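Local coordinates for RmpD (Hexulose-6-phosphate synthase) (PDB 3EXR), which is an enzyme of the HUMPS family, built as a TIM barrel of parallel strands ringed by helices, at residues Glu30-Glu35 and Ala211-Ile216. Sequence-based numbering, arbitrary orientation.
Sequences EVDVIE and AFKDEI
A single salt bridge at the surface, between Asp32 and Lys213, ties the residue just before the second barrel strand, 33-36, to the last helix, 205-220. Lys213 NZ donates to Asp32 OD2 at 2.8 Å, meeting the oxygen on its syn side but 28° out of the carboxylate plane. Asp32 OD1 stays 4.0 Å from Lys213 NZ. The side chains extend toward one another from facing backbones. Lys213 leaves the helix with CG anti to its own N (chi1 -175°), bends at chi2 (83°) and then runs extended. Its CD and CE thereby come alongside Asp32 OD2, each 3.5 Å away. In this eight-stranded parallel TIM barrel, strand 7-12 lies between 33-36 and 192-195, so the bridge reaches from the second strand, across the start of the first, to the helix that follows the eighth. Strand 7-12 contributes to it directly: Leu8 N also donates to Asp32 OD2, which therefore accepts two hydrogen bonds. Lys213 NZ is held a second time by Pro6 O, the stronger of its partners, just ahead of that strand. On the same helix, Phe212 and Ile216 pack on Phe193 of strand 192-195, while Glu30 pairs with Arg210 one residue before the 211-216 segment.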
# COMPACT_ATOMS: atom_id res chain seq x y z
N GLU A 30 16.02 -20.28 -10.76
CA GLU A 30 15.01 -21.31 -10.92
C GLU A 30 13.59 -20.80 -11.12
O GLU A 30 12.69 -21.58 -11.42
CB GLU A 30 15.04 -22.25 -9.72
CG GLU A 30 16.40 -22.90 -9.46
CD GLU A 30 16.88 -23.79 -10.60
OE1 GLU A 30 16.04 -24.42 -11.29
OE2 GLU A 30 18.12 -23.86 -10.80
N VAL A 31 13.39 -19.49 -10.93
CA VAL A 31 12.06 -18.90 -11.02
C VAL A 31 11.95 -18.04 -12.26
O VAL A 31 12.96 -17.70 -12.88
CB VAL A 31 11.68 -18.08 -9.74
CG1 VAL A 31 11.87 -18.95 -8.50
CG2 VAL A 31 12.48 -16.79 -9.62
N ASP A 32 10.72 -17.70 -12.63
CA ASP A 32 10.44 -16.86 -13.79
C ASP A 32 10.27 -15.39 -13.41
O ASP A 32 10.48 -14.50 -14.24
CB ASP A 32 9.15 -17.35 -14.46
CG ASP A 32 9.23 -18.79 -14.82
OD1 ASP A 32 10.16 -19.11 -15.58
OD2 ASP A 32 8.41 -19.61 -14.34
N VAL A 33 9.80 -15.15 -12.19
CA VAL A 33 9.49 -13.78 -11.74
C VAL A 33 9.97 -13.58 -10.29
O VAL A 33 9.76 -14.46 -9.44
CB VAL A 33 7.95 -13.52 -11.77
CG1 VAL A 33 7.62 -12.08 -11.49
CG2 VAL A 33 7.29 -13.99 -13.07
N ILE A 34 10.62 -12.45 -10.02
CA ILE A 34 11.07 -12.10 -8.67
C ILE A 34 10.36 -10.83 -8.23
O ILE A 34 10.34 -9.83 -8.94
CB ILE A 34 12.61 -11.88 -8.60
CG1 ILE A 34 13.33 -13.14 -9.06
CG2 ILE A 34 13.04 -11.56 -7.18
CD1 ILE A 34 14.74 -12.95 -9.38
N GLU A 35 9.79 -10.87 -7.03
CA GLU A 35 8.92 -9.79 -6.53
C GLU A 35 9.47 -9.19 -5.24
O GLU A 35 9.70 -9.89 -4.26
CB GLU A 35 7.49 -10.31 -6.27
CG GLU A 35 6.60 -9.32 -5.54
CD GLU A 35 5.17 -9.82 -5.40
OE1 GLU A 35 4.96 -11.05 -5.30
OE2 GLU A 35 4.24 -8.97 -5.42
N ALA A 211 11.59 -28.10 -8.33
CA ALA A 211 10.57 -29.17 -8.21
C ALA A 211 9.17 -28.59 -8.45
O ALA A 211 8.34 -29.23 -9.08
CB ALA A 211 10.63 -29.81 -6.86
N PHE A 212 8.96 -27.35 -7.99
CA PHE A 212 7.69 -26.68 -8.16
C PHE A 212 7.46 -26.43 -9.66
O PHE A 212 6.39 -26.74 -10.19
CB PHE A 212 7.73 -25.36 -7.36
CG PHE A 212 6.39 -24.72 -7.12
CD1 PHE A 212 5.85 -24.69 -5.85
CD2 PHE A 212 5.74 -24.04 -8.13
CE1 PHE A 212 4.63 -24.05 -5.61
CE2 PHE A 212 4.52 -23.40 -7.90
CZ PHE A 212 3.97 -23.41 -6.62
N LYS A 213 8.49 -25.93 -10.35
CA LYS A 213 8.39 -25.66 -11.78
C LYS A 213 8.25 -26.98 -12.58
O LYS A 213 7.52 -27.02 -13.60
CB LYS A 213 9.57 -24.79 -12.24
CG LYS A 213 9.52 -24.35 -13.67
CD LYS A 213 8.63 -23.11 -13.85
CE LYS A 213 8.22 -22.95 -15.30
NZ LYS A 213 7.22 -21.86 -15.48
N ASP A 214 8.90 -28.06 -12.12
CA ASP A 214 8.78 -29.38 -12.75
C ASP A 214 7.30 -29.84 -12.74
O ASP A 214 6.80 -30.41 -13.72
CB ASP A 214 9.63 -30.44 -12.02
CG ASP A 214 11.12 -30.35 -12.29
OD1 ASP A 214 11.55 -29.69 -13.24
OD2 ASP A 214 11.90 -30.97 -11.52
N GLU A 215 6.62 -29.60 -11.63
CA GLU A 215 5.23 -30.01 -11.48
C GLU A 215 4.29 -29.14 -12.32
O GLU A 215 3.31 -29.64 -12.88
CB GLU A 215 4.84 -30.02 -10.00
CG GLU A 215 3.40 -30.40 -9.73
CD GLU A 215 3.11 -31.89 -9.97
OE1 GLU A 215 3.98 -32.62 -10.52
OE2 GLU A 215 1.98 -32.33 -9.62
N ILE A 216 4.56 -27.83 -12.37
CA ILE A 216 3.87 -26.97 -13.32
C ILE A 216 4.00 -27.55 -14.74
O ILE A 216 3.03 -27.67 -15.44
CB ILE A 216 4.42 -25.52 -13.29
CG1 ILE A 216 4.04 -24.83 -11.97
CG2 ILE A 216 3.91 -24.74 -14.49
CD1 ILE A 216 4.74 -23.44 -11.80